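Local coordinates for protein Non-reducing end alpha-L-arabinofuranosidase BoGH43B (Bacteroides ovatus, PDB 5JOZ) that removes terminal non-reducing alpha-L-arabinofuranosyl residues from xyloglucan branches, turning S units into X units during xyloglucan breakdown, at residues D230-V242 and W249-G261. Numbering follows the deposited sequence.
Sequences DHPFQAIGHADLV and WWAVCLGIRPVNG
Leu254 holds CG between its backbone N and carbonyl carbon (chi1 70°), which sets CG 3.2 Å from Gly237 O, while CD1 reaches Ala235 O at 3.3 Å. CD2 packs on His238 CB at 3.8 Å. His238 turns CG anti to its backbone N, and its imidazole leads off to Asp16, the probable proton acceptor, and to Asp126, probably the pKa modulator.

The two segments form a beta hairpin, with axes 157° apart. Paired backbone N-H...O bonds join Gln234 with Ile256, Gly237 with Leu254, Asp240 with Val252 and Val242 with Trp250. Beta bulges shift the register by one residue between Gln234 and Gly237, and again between Gly237 and Asp240.

On one side of the sheet, Leu241 meets Trp249 at about a right angle. Its CB lies 3.9 Å from Trp249 CZ3, at the ring edge, while CD2 rests on Ala251 CB. Farther along, Ile236 CG2 packs on Cys253 SG at 3.8 Å. Val242 faces the other way, and its CG1 touches Trp250 CB at 4.0 Å.

Beyond the strands, Phe233 and Arg257 lie side by side, pointing the same way. Arg257 CG touches Phe233 CD1 at 4.0 Å, and the guanidinium goes on to a salt bridge with Glu269. A water donates to Pro232 O and Pro258 O and ties the loops together.

Cutting Leu254 back to an alanine is likely to open a gap beside Gly237 O, Ala235 O and His238 CB, and to take away a neighbour of Asp16.

The hairpin starts the last four-stranded blade of the five-bladed GH43 beta-propeller. Buried Asp240 is gripped by Arg81, Tyr181, Ser18 and the backbone N of Ile19, which would favour its charged form. The contact thus combines apolar packing with polar ties to three other blades, and the second bulge, which includes His238, probably helps to bring its imidazole beside Asp16.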
loop_
_atom_site.group_PDB
_atom_site.type_symbol
_atom_site.label_atom_id
_atom_site.label_comp_id
_atom_site.label_asym_id
_atom_site.label_seq_id
_atom_site.Cartn_x
_atom_site.Cartn_y
_atom_site.Cartn_z
ATOM N N ASP A 230 -25.605 -3.015 -1.494
ATOM C CA ASP A 230 -25.407 -4.433 -1.811
ATOM C C ASP A 230 -24.059 -4.723 -2.505
ATOM O O ASP A 230 -23.558 -5.846 -2.410
ATOM C CB ASP A 230 -26.560 -4.960 -2.682
ATOM N N HIS A 231 -23.469 -3.726 -3.176
ATOM C CA HIS A 231 -22.298 -3.953 -4.038
ATOM C C HIS A 231 -21.083 -4.511 -3.271
ATOM O O HIS A 231 -20.810 -4.064 -2.158
ATOM C CB HIS A 231 -21.900 -2.673 -4.798
ATOM C CG HIS A 231 -21.204 -2.951 -6.091
ATOM N ND1 HIS A 231 -19.836 -3.058 -6.185
ATOM C CD2 HIS A 231 -21.684 -3.217 -7.329
ATOM C CE1 HIS A 231 -19.497 -3.352 -7.427
ATOM N NE2 HIS A 231 -20.600 -3.448 -8.143
ATOM N N PRO A 232 -20.360 -5.498 -3.860
ATOM C CA PRO A 232 -19.180 -6.071 -3.174
ATOM C C PRO A 232 -17.995 -5.101 -2.976
ATOM O O PRO A 232 -17.170 -5.334 -2.103
ATOM C CB PRO A 232 -18.767 -7.243 -4.090
ATOM C CG PRO A 232 -19.320 -6.901 -5.427
ATOM C CD PRO A 232 -20.616 -6.184 -5.144
ATOM N N PHE A 233 -17.890 -4.074 -3.817
ATOM C CA PHE A 233 -16.953 -2.943 -3.623
ATOM C C PHE A 233 -17.587 -1.715 -2.971
ATOM O O PHE A 233 -18.660 -1.278 -3.380
ATOM C CB PHE A 233 -16.368 -2.477 -4.950
ATOM C CG PHE A 233 -15.857 -3.570 -5.831
ATOM C CD1 PHE A 233 -15.299 -4.751 -5.309
ATOM C CD2 PHE A 233 -15.867 -3.394 -7.204
ATOM C CE1 PHE A 233 -14.808 -5.737 -6.147
ATOM C CE2 PHE A 233 -15.372 -4.373 -8.042
ATOM C CZ PHE A 233 -14.850 -5.550 -7.516
ATOM N N GLN A 234 -16.884 -1.134 -2.003
ATOM C CA GLN A 234 -17.384 -0.010 -1.213
ATOM C C GLN A 234 -16.246 1.017 -0.980
ATOM O O GLN A 234 -15.090 0.762 -1.336
ATOM C CB GLN A 234 -17.965 -0.550 0.107
ATOM C CG GLN A 234 -19.251 0.116 0.604
ATOM C CD GLN A 234 -20.450 0.007 -0.342
ATOM O OE1 GLN A 234 -20.742 -1.052 -0.906
ATOM N NE2 GLN A 234 -21.166 1.112 -0.491
ATOM N N ALA A 235 -16.591 2.180 -0.422
ATOM C CA ALA A 235 -15.646 3.290 -0.182
ATOM C C ALA A 235 -14.764 3.627 -1.389
ATOM O O ALA A 235 -13.558 3.858 -1.257
ATOM C CB ALA A 235 -14.781 3.016 1.050
ATOM N N ILE A 236 -15.396 3.648 -2.559
ATOM C CA ILE A 236 -14.730 3.943 -3.817
ATOM C C ILE A 236 -14.443 5.457 -3.872
ATOM O O ILE A 236 -15.304 6.276 -3.560
ATOM C CB ILE A 236 -15.592 3.454 -5.007
ATOM C CG1 ILE A 236 -15.530 1.923 -5.117
ATOM C CG2 ILE A 236 -15.184 4.111 -6.319
ATOM C CD1 ILE A 236 -14.244 1.373 -5.712
ATOM N N GLY A 237 -13.221 5.816 -4.231
ATOM C CA GLY A 237 -12.840 7.219 -4.329
ATOM C C GLY A 237 -11.350 7.386 -4.495
ATOM O O GLY A 237 -10.635 6.398 -4.661
ATOM N N HIS A 238 -10.892 8.637 -4.445
ATOM C CA HIS A 238 -9.486 8.997 -4.678
ATOM C C HIS A 238 -8.972 8.502 -6.038
ATOM O O HIS A 238 -8.001 7.739 -6.130
ATOM C CB HIS A 238 -8.575 8.519 -3.536
ATOM C CG HIS A 238 -7.331 9.343 -3.375
ATOM N ND1 HIS A 238 -7.036 10.030 -2.217
ATOM C CD2 HIS A 238 -6.326 9.621 -4.240
ATOM C CE1 HIS A 238 -5.893 10.675 -2.366
ATOM N NE2 HIS A 238 -5.445 10.450 -3.588
ATOM N N ALA A 239 -9.648 8.948 -7.087
ATOM C CA ALA A 239 -9.319 8.583 -8.450
ATOM C C ALA A 239 -8.232 9.469 -9.084
ATOM O O ALA A 239 -7.950 10.564 -8.602
ATOM C CB ALA A 239 -10.572 8.620 -9.307
ATOM N N ASP A 240 -7.632 8.942 -10.156
ATOM C CA ASP A 240 -6.722 9.658 -11.032
ATOM C C ASP A 240 -7.033 9.246 -12.476
ATOM O O ASP A 240 -7.227 8.069 -12.748
ATOM C CB ASP A 240 -5.258 9.338 -10.676
ATOM C CG ASP A 240 -4.257 10.347 -11.275
ATOM O OD1 ASP A 240 -4.668 11.337 -11.923
ATOM O OD2 ASP A 240 -3.033 10.149 -11.104
ATOM N N LEU A 241 -7.099 10.212 -13.385
ATOM C CA LEU A 241 -7.468 9.941 -14.781
ATOM C C LEU A 241 -6.241 9.620 -15.634
ATOM O O LEU A 241 -5.136 10.001 -15.304
ATOM C CB LEU A 241 -8.232 11.130 -15.382
ATOM C CG LEU A 241 -9.546 11.563 -14.721
ATOM C CD1 LEU A 241 -10.213 12.651 -15.541
ATOM C CD2 LEU A 241 -10.534 10.424 -14.523
ATOM N N VAL A 242 -6.450 8.895 -16.724
ATOM C CA VAL A 242 -5.413 8.657 -17.741
ATOM C C VAL A 242 -6.083 8.551 -19.100
ATOM O O VAL A 242 -7.155 7.952 -19.219
ATOM C CB VAL A 242 -4.606 7.359 -17.472
ATOM C CG1 VAL A 242 -5.513 6.133 -17.329
ATOM C CG2 VAL A 242 -3.568 7.124 -18.558
ATOM N N TRP A 249 -10.759 7.405 -22.143
ATOM C CA TRP A 249 -10.365 7.744 -20.778
ATOM C C TRP A 249 -10.693 6.609 -19.790
ATOM O O TRP A 249 -11.769 5.975 -19.856
ATOM C CB TRP A 249 -11.064 9.034 -20.345
ATOM C CG TRP A 249 -10.550 10.271 -21.027
ATOM C CD1 TRP A 249 -10.884 10.724 -22.280
ATOM C CD2 TRP A 249 -9.631 11.227 -20.488
ATOM N NE1 TRP A 249 -10.225 11.903 -22.544
ATOM C CE2 TRP A 249 -9.454 12.234 -21.461
ATOM C CE3 TRP A 249 -8.934 11.326 -19.279
ATOM C CZ2 TRP A 249 -8.592 13.318 -21.268
ATOM C CZ3 TRP A 249 -8.082 12.404 -19.088
ATOM C CH2 TRP A 249 -7.914 13.383 -20.083
ATOM N N TRP A 250 -9.730 6.368 -18.902
ATOM C CA TRP A 250 -9.841 5.442 -17.794
ATOM C C TRP A 250 -9.475 6.155 -16.499
ATOM O O TRP A 250 -8.724 7.152 -16.500
ATOM C CB TRP A 250 -8.951 4.220 -18.040
ATOM C CG TRP A 250 -9.503 3.382 -19.144
ATOM C CD1 TRP A 250 -9.338 3.573 -20.489
ATOM C CD2 TRP A 250 -10.371 2.262 -19.004
ATOM N NE1 TRP A 250 -10.032 2.612 -21.194
ATOM C CE2 TRP A 250 -10.673 1.795 -20.303
ATOM C CE3 TRP A 250 -10.904 1.586 -17.904
ATOM C CZ2 TRP A 250 -11.500 0.702 -20.527
ATOM C CZ3 TRP A 250 -11.712 0.490 -18.128
ATOM C CH2 TRP A 250 -12.006 0.059 -19.426
ATOM N N ALA A 251 -10.052 5.666 -15.405
ATOM C CA ALA A 251 -9.769 6.140 -14.066
ATOM C C ALA A 251 -9.236 4.987 -13.235
ATOM O O ALA A 251 -9.738 3.867 -13.328
ATOM C CB ALA A 251 -11.027 6.698 -13.429
ATOM N N VAL A 252 -8.210 5.253 -12.435
ATOM C CA VAL A 252 -7.890 4.364 -11.325
ATOM C C VAL A 252 -8.375 5.056 -10.062
ATOM O O VAL A 252 -8.454 6.278 -10.019
ATOM C CB VAL A 252 -6.402 3.971 -11.248
ATOM C CG1 VAL A 252 -6.027 3.168 -12.482
ATOM C CG2 VAL A 252 -5.497 5.205 -11.069
ATOM N N CYS A 253 -8.747 4.259 -9.070
ATOM C CA CYS A 253 -9.223 4.755 -7.780
ATOM C C CYS A 253 -9.051 3.652 -6.743
ATOM O O CYS A 253 -8.745 2.499 -7.096
ATOM C CB CYS A 253 -10.696 5.130 -7.860
ATOM S SG CYS A 253 -11.782 3.683 -7.940
ATOM N N LEU A 254 -9.259 4.012 -5.479
ATOM C CA LEU A 254 -9.170 3.070 -4.382
ATOM C C LEU A 254 -10.553 2.621 -3.975
ATOM O O LEU A 254 -11.538 3.277 -4.271
ATOM C CB LEU A 254 -8.444 3.677 -3.170
ATOM C CG LEU A 254 -9.066 4.795 -2.314
ATOM C CD1 LEU A 254 -10.272 4.364 -1.481
ATOM C CD2 LEU A 254 -7.993 5.391 -1.420
ATOM N N GLY A 255 -10.605 1.501 -3.271
ATOM C CA GLY A 255 -11.838 1.000 -2.676
ATOM C C GLY A 255 -11.542 -0.116 -1.695
ATOM O O GLY A 255 -10.377 -0.509 -1.508
ATOM N N ILE A 256 -12.597 -0.649 -1.089
ATOM C CA ILE A 256 -12.466 -1.795 -0.184
ATOM C C ILE A 256 -13.380 -2.921 -0.641
ATOM O O ILE A 256 -14.360 -2.665 -1.344
ATOM C CB ILE A 256 -12.747 -1.407 1.282
ATOM C CG1 ILE A 256 -14.151 -0.803 1.436
ATOM C CG2 ILE A 256 -11.681 -0.426 1.770
ATOM C CD1 ILE A 256 -14.598 -0.628 2.872
ATOM N N ARG A 257 -13.021 -4.152 -0.264
ATOM C CA ARG A 257 -13.828 -5.356 -0.508
ATOM C C ARG A 257 -14.226 -5.884 0.852
ATOM O O ARG A 257 -13.453 -6.625 1.449
ATOM C CB ARG A 257 -13.016 -6.438 -1.210
ATOM C CG ARG A 257 -12.719 -6.197 -2.684
ATOM C CD ARG A 257 -11.367 -6.802 -3.049
ATOM N NE ARG A 257 -11.417 -8.117 -3.655
ATOM C CZ ARG A 257 -10.381 -8.947 -3.784
ATOM N NH1 ARG A 257 -9.166 -8.641 -3.342
ATOM N NH2 ARG A 257 -10.574 -10.126 -4.364
ATOM N N PRO A 258 -15.407 -5.487 1.370
ATOM C CA PRO A 258 -15.755 -5.941 2.725
ATOM C C PRO A 258 -16.145 -7.424 2.793
ATOM O O PRO A 258 -16.585 -7.994 1.797
ATOM C CB PRO A 258 -16.955 -5.053 3.109
ATOM C CG PRO A 258 -17.102 -4.032 2.025
ATOM C CD PRO A 258 -16.461 -4.617 0.806
ATOM N N VAL A 259 -15.963 -8.028 3.965
ATOM C CA VAL A 259 -16.422 -9.393 4.236
ATOM C C VAL A 259 -17.853 -9.296 4.787
ATOM O O VAL A 259 -18.097 -8.548 5.738
ATOM C CB VAL A 259 -15.521 -10.116 5.270
ATOM C CG1 VAL A 259 -15.885 -11.595 5.345
ATOM C CG2 VAL A 259 -14.033 -9.949 4.947
ATOM N N ASN A 260 -18.791 -10.024 4.181
ATOM C CA ASN A 260 -20.232 -9.943 4.529
ATOM C C ASN A 260 -20.751 -8.487 4.655
ATOM O O ASN A 260 -21.601 -8.181 5.506
ATOM C CB ASN A 260 -20.535 -10.730 5.831
ATOM C CG ASN A 260 -20.142 -12.197 5.754
ATOM O OD1 ASN A 260 -20.224 -12.838 4.701
ATOM N ND2 ASN A 260 -19.721 -12.741 6.887
ATOM N N GLY A 261 -20.223 -7.590 3.823
ATOM C CA GLY A 261 -20.568 -6.175 3.888
ATOM C C GLY A 261 -20.255 -5.422 5.180
ATOM O O GLY A 261 -20.777 -4.325 5.347
HETATM O O HOH W 1 -16.707 -7.739 -0.891
#